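Local coordinates for protein alcohol oxidase (Myceliophthora thermophila, PDB 6F74) that binds FAD as a VAO-type flavoprotein and probably oxidises alcohol substrates at the flavin with molecular oxygen, at residues K186-A191 with T274-E279; T195-T200 with Q259-Q264. All blocks are in the same frame, centred on the assembly; numbering follows the deposited sequence.

Contact 1: residues K186-A191 with T274-E279; sequences KKYTSA and TANHCE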
loop_
_atom_site.group_PDB
_atom_site.type_symbol
_atom_site.label_atom_id
_atom_site.label_comp_id
_atom_site.label_asym_id
_atom_site.label_seq_id
_atom_site.Cartn_x
_atom_site.Cartn_y
_atom_site.Cartn_z
ATOM N N LYS A 186 20.114 16.011 12.703
ATOM C CA LYS A 186 21.302 16.077 11.828
ATOM C C LYS A 186 22.098 14.769 11.887
ATOM O O LYS A 186 22.632 14.295 10.880
ATOM C CB LYS A 186 22.200 17.271 12.174
ATOM C CG LYS A 186 23.391 17.420 11.232
ATOM C CD LYS A 186 24.279 18.626 11.572
ATOM C CE LYS A 186 25.533 18.208 12.340
ATOM N NZ LYS A 186 26.433 19.301 12.854
ATOM N N LYS A 187 22.152 14.186 13.079
ATOM C CA LYS A 187 22.799 12.891 13.304
ATOM C C LYS A 187 21.802 12.041 14.085
ATOM O O LYS A 187 21.274 12.475 15.103
ATOM C CB LYS A 187 24.108 13.090 14.076
ATOM C CG LYS A 187 25.215 13.922 13.396
ATOM C CD LYS A 187 26.288 14.231 14.457
ATOM C CE LYS A 187 27.486 15.001 13.934
ATOM N NZ LYS A 187 28.079 14.436 12.695
ATOM N N TYR A 188 21.481 10.863 13.558
ATOM C CA TYR A 188 20.562 9.951 14.256
ATOM C C TYR A 188 20.940 9.763 15.725
ATOM O O TYR A 188 22.066 9.387 16.029
ATOM C CB TYR A 188 20.588 8.600 13.556
ATOM C CG TYR A 188 19.945 7.436 14.274
ATOM C CD1 TYR A 188 18.666 7.516 14.812
ATOM C CD2 TYR A 188 20.622 6.223 14.371
ATOM C CE1 TYR A 188 18.084 6.426 15.445
ATOM C CE2 TYR A 188 20.053 5.128 14.995
ATOM C CZ TYR A 188 18.802 5.224 15.525
ATOM O OH TYR A 188 18.280 4.113 16.150
ATOM N N THR A 189 19.957 9.992 16.599
ATOM C CA THR A 189 20.089 9.863 18.053
ATOM C C THR A 189 18.996 8.909 18.521
ATOM O O THR A 189 17.816 9.198 18.410
ATOM C CB THR A 189 19.946 11.225 18.754
ATOM O OG1 THR A 189 20.869 12.127 18.172
ATOM C CG2 THR A 189 20.233 11.117 20.269
ATOM N N SER A 190 19.428 7.753 19.022
ATOM C CA SER A 190 18.548 6.658 19.376
ATOM C C SER A 190 18.047 6.836 20.808
ATOM O O SER A 190 18.801 7.245 21.696
ATOM C CB SER A 190 19.274 5.318 19.229
ATOM O OG SER A 190 18.569 4.276 19.899
ATOM N N ALA A 191 16.787 6.453 21.019
ATOM C CA ALA A 191 16.165 6.427 22.330
ATOM C C ALA A 191 16.898 5.571 23.357
ATOM O O ALA A 191 16.821 5.863 24.549
ATOM C CB ALA A 191 14.711 5.973 22.206
ATOM N N THR A 274 10.874 -0.032 23.217
ATOM C CA THR A 274 11.722 0.318 22.086
ATOM C C THR A 274 12.007 -0.938 21.281
ATOM O O THR A 274 12.271 -2.013 21.851
ATOM C CB THR A 274 13.042 0.969 22.571
ATOM O OG1 THR A 274 12.706 2.197 23.230
ATOM C CG2 THR A 274 13.975 1.290 21.429
ATOM N N ALA A 275 11.912 -0.811 19.960
ATOM C CA ALA A 275 12.297 -1.878 19.046
ATOM C C ALA A 275 13.363 -1.338 18.100
ATOM O O ALA A 275 13.088 -0.435 17.293
ATOM C CB ALA A 275 11.104 -2.387 18.254
ATOM N N ASN A 276 14.572 -1.879 18.221
ATOM C CA ASN A 276 15.658 -1.542 17.312
ATOM C C ASN A 276 16.719 -2.660 17.312
ATOM O O ASN A 276 16.464 -3.770 17.817
ATOM C CB ASN A 276 16.195 -0.105 17.576
ATOM C CG ASN A 276 16.973 0.054 18.866
ATOM O OD1 ASN A 276 17.303 -0.911 19.545
ATOM N ND2 ASN A 276 17.273 1.307 19.211
ATOM N N HIS A 277 17.902 -2.355 16.794
ATOM C CA HIS A 277 18.959 -3.345 16.631
ATOM C C HIS A 277 19.437 -3.894 17.977
ATOM O O HIS A 277 19.891 -5.041 18.050
ATOM C CB HIS A 277 20.144 -2.755 15.826
ATOM C CG HIS A 277 19.746 -2.184 14.497
ATOM N ND1 HIS A 277 19.069 -0.985 14.364
ATOM C CD2 HIS A 277 19.916 -2.656 13.241
ATOM C CE1 HIS A 277 18.823 -0.756 13.085
ATOM N NE2 HIS A 277 19.331 -1.752 12.381
ATOM N N CYS A 278 19.300 -3.089 19.037
ATOM C CA CYS A 278 19.764 -3.427 20.375
ATOM C C CYS A 278 18.687 -3.949 21.296
ATOM O O CYS A 278 19.001 -4.486 22.353
ATOM C CB CYS A 278 20.371 -2.178 21.033
ATOM S SG CYS A 278 21.849 -1.583 20.206
ATOM N N GLU A 279 17.418 -3.768 20.946
ATOM C CA GLU A 279 16.338 -4.053 21.898
ATOM C C GLU A 279 15.108 -4.585 21.180
ATOM O O GLU A 279 14.666 -4.041 20.182
ATOM C CB GLU A 279 16.040 -2.807 22.714
ATOM C CG GLU A 279 15.218 -3.079 23.962
ATOM C CD GLU A 279 15.031 -1.824 24.834
ATOM O OE1 GLU A 279 15.740 -0.803 24.594
ATOM O OE2 GLU A 279 14.116 -1.808 25.693
HETATM O O HOH W 1 19.553 1.200 16.046
#
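S190 and N276 make a small polar contact where the loop after strand 179-185 meets the Asx turn that begins at N276, beside the antiparallel sheet of the PCMH-type FAD-binding domain. S190 OG lies 3.3 Å from N276 ND2, and both atoms hydrogen-bond to the carboxylate oxygen OE1 of E262 on the adjoining strand 260-266. Each has a further partner in N192, ND2 bonding to its side-chain OD1 and OG to its backbone N. With OG anti to the backbone N (chi1 164°), S190 directs its hydroxyl toward N276 and E262. The other end of the N276 amide turns back on its own chain: OD1 accepts from C278 N at 3.0 Å, closing the Asx turn, with the donor 45° above the carbonyl plane. A backbone bond spans the same turn, N276 N to E279 O at 2.9 Å, and C278 fastens it to the opposing loop through its disulfide with C194. Replacing N276 with a leucine would probably leave E262 OE1 and N192 OD1 each short of a donor and C278 N without its side-chain acceptor. A191 CB adds a loose contact with T274 OG1 at 4.4 Å, that hydroxyl being bonded to Q264. The Y188 ring lies beside its own chain, with S190 N 4.0 Å above one face, offset toward the rim. Past that ring a single water links the segments: Y188 OH, which also hydrogen-bonds to E262, accepts from it at 3.2 Å, and the water lies 2.8 Å from H277 ND1.

Contact 2: residues T195-T200 with Q259-Q264; sequences TKSGWT and QVLEAQ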
loop_
_atom_site.group_PDB
_atom_site.type_symbol
_atom_site.label_atom_id
_atom_site.label_comp_id
_atom_site.label_asym_id
_atom_site.label_seq_id
_atom_site.Cartn_x
_atom_site.Cartn_y
_atom_site.Cartn_z
ATOM N N THR A 195 24.003 1.682 18.727
ATOM C CA THR A 195 25.005 1.958 17.696
ATOM C C THR A 195 25.057 0.890 16.609
ATOM O O THR A 195 25.718 1.068 15.547
ATOM C CB THR A 195 26.389 2.133 18.335
ATOM O OG1 THR A 195 26.564 1.191 19.414
ATOM C CG2 THR A 195 26.530 3.552 18.913
ATOM N N LYS A 196 24.311 -0.193 16.828
ATOM C CA LYS A 196 24.390 -1.364 15.960
ATOM C C LYS A 196 23.721 -1.200 14.594
ATOM O O LYS A 196 23.940 -2.056 13.730
ATOM C CB LYS A 196 23.753 -2.567 16.681
ATOM C CG LYS A 196 24.561 -3.136 17.803
ATOM C CD LYS A 196 25.258 -2.201 18.770
ATOM C CE LYS A 196 25.581 -2.999 20.011
ATOM N NZ LYS A 196 26.251 -2.134 21.026
ATOM N N SER A 197 22.949 -0.136 14.374
ATOM C CA SER A 197 22.532 0.189 13.006
ATOM C C SER A 197 23.687 0.512 12.095
ATOM O O SER A 197 23.568 0.341 10.864
ATOM C CB SER A 197 21.584 1.390 12.987
ATOM O OG SER A 197 22.286 2.582 13.305
ATOM N N GLY A 198 24.767 1.058 12.675
ATOM C CA GLY A 198 25.916 1.509 11.902
ATOM C C GLY A 198 25.642 2.831 11.184
ATOM O O GLY A 198 26.446 3.257 10.347
ATOM N N TRP A 199 24.518 3.486 11.516
ATOM C CA TRP A 199 24.055 4.653 10.780
ATOM C C TRP A 199 24.431 5.902 11.555
ATOM O O TRP A 199 23.912 6.122 12.653
ATOM C CB TRP A 199 22.538 4.602 10.580
ATOM C CG TRP A 199 21.989 5.785 9.807
ATOM C CD1 TRP A 199 21.249 6.824 10.304
ATOM C CD2 TRP A 199 22.136 6.031 8.406
ATOM N NE1 TRP A 199 20.933 7.709 9.302
ATOM C CE2 TRP A 199 21.463 7.247 8.125
ATOM C CE3 TRP A 199 22.782 5.351 7.362
ATOM C CZ2 TRP A 199 21.409 7.792 6.841
ATOM C CZ3 TRP A 199 22.734 5.901 6.075
ATOM C CH2 TRP A 199 22.076 7.125 5.844
ATOM N N THR A 200 25.315 6.724 10.973
ATOM C CA THR A 200 25.692 7.993 11.613
ATOM C C THR A 200 25.277 9.181 10.728
ATOM O O THR A 200 25.780 10.308 10.895
ATOM C CB THR A 200 27.191 8.027 11.913
ATOM O OG1 THR A 200 27.881 7.721 10.688
ATOM C CG2 THR A 200 27.566 7.058 13.099
ATOM N N GLN A 259 14.436 1.755 5.844
ATOM C CA GLN A 259 14.683 3.088 6.389
ATOM C C GLN A 259 14.484 3.149 7.893
ATOM O O GLN A 259 15.039 4.016 8.553
ATOM C CB GLN A 259 13.798 4.131 5.701
ATOM C CG GLN A 259 13.922 4.173 4.177
ATOM C CD GLN A 259 15.322 4.376 3.674
ATOM O OE1 GLN A 259 16.135 5.012 4.307
ATOM N NE2 GLN A 259 15.582 3.880 2.477
ATOM N N VAL A 260 13.725 2.208 8.440
ATOM C CA VAL A 260 13.334 2.257 9.845
ATOM C C VAL A 260 14.532 1.897 10.724
ATOM O O VAL A 260 15.060 0.797 10.650
ATOM C CB VAL A 260 12.145 1.318 10.151
ATOM C CG1 VAL A 260 11.697 1.456 11.608
ATOM C CG2 VAL A 260 10.964 1.608 9.236
ATOM N N LEU A 261 14.932 2.847 11.563
ATOM C CA LEU A 261 16.063 2.682 12.481
ATOM C C LEU A 261 15.648 2.160 13.846
ATOM O O LEU A 261 16.398 1.410 14.488
ATOM C CB LEU A 261 16.750 4.019 12.667
ATOM C CG LEU A 261 17.471 4.530 11.420
ATOM C CD1 LEU A 261 17.726 6.026 11.543
ATOM C CD2 LEU A 261 18.762 3.715 11.186
ATOM N N GLU A 262 14.478 2.607 14.298
ATOM C CA GLU A 262 13.859 2.154 15.529
ATOM C C GLU A 262 12.409 2.580 15.580
ATOM O O GLU A 262 11.954 3.369 14.729
ATOM C CB GLU A 262 14.605 2.700 16.764
ATOM C CG GLU A 262 14.621 4.188 16.975
ATOM C CD GLU A 262 15.517 4.574 18.139
ATOM O OE1 GLU A 262 16.687 4.167 18.146
ATOM O OE2 GLU A 262 15.039 5.253 19.083
ATOM N N ALA A 263 11.690 2.047 16.572
ATOM C CA ALA A 263 10.292 2.386 16.796
ATOM C C ALA A 263 9.970 2.351 18.298
ATOM O O ALA A 263 10.618 1.644 19.060
ATOM C CB ALA A 263 9.386 1.414 16.036
ATOM N N GLN A 264 8.954 3.109 18.688
ATOM C CA GLN A 264 8.289 2.928 19.959
ATOM C C GLN A 264 6.976 2.241 19.619
ATOM O O GLN A 264 6.291 2.641 18.680
ATOM C CB GLN A 264 8.021 4.263 20.636
ATOM C CG GLN A 264 9.259 5.044 21.095
ATOM C CD GLN A 264 10.029 4.315 22.151
ATOM O OE1 GLN A 264 9.485 3.917 23.170
ATOM N NE2 GLN A 264 11.310 4.131 21.920
#
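The indole of W199 meets the two methyl groups of L261 along its five-membered ring and its stem, packing the loop between strands 179-185 and 203-208 on strand 260-266 in the FAD-binding domain. L261 CD1 comes to 3.8 Å from W199 CD1, the closest approach of the contact, while L261 CD2 sits beside the stem, 3.9 Å from W199 CB and 4.1 Å from W199 CG. The two side chains cross at about a right angle, so the forked end of the leucine spans the base of the indole. Elsewhere around the indole, the H305 ring meets it with the planes at about 60°, K303 of strand 296-306 touches it, and NE1 hydrogen-bonds to S202 O. CG of W199 stands anti to the backbone N (chi1 -179°), which carries the ring across to the strand. S197 joins from the preceding turn, its CB 4.1 Å from L261 CD2.

Two turns overlap here. A type I beta turn runs from T195 to G198, closed by G198 N to T195 O at 3.0 Å, and G198 has the positive phi that suits a glycine. The other is an ST turn: S197 OG accepts from W199 N at 3.0 Å, with a fairly straight N-H...O angle of 156°. Across the contact, L261 and E262 both form backbone bonds with H301, and L261 has a psi of -36°, together consistent with a classic beta bulge near the start of strand 260-266.

No hydrogen bond passes between the two segments. S197 OG accepts within its own turn and the indole N-H goes to S202, so the loop meets the buried leucine through carbon alone, by van der Waals and hydrophobic contact.

Contacts 1 and 2 lie side by side, their centres about 5 Å apart, on one sheet in which strands 260-266 and 272-276 are antiparallel neighbours; the loop between strands 179-185 and 203-208 supplies a segment to each. E262 of contact 2 joins them, its OE1 2.6 Å from both Y188 OH and S190 OG of contact 1. Packing continues the seam, with H277 CE1 3.5 Å from S197 CB and N276 CB 3.4 Å from L261 O. Along the chain, contact 2 is nested inside contact 1. Neither is at the flavin: the side chain of FAD-binding V297 is about 11 Å from that of T274 and about 12 Å from that of L261.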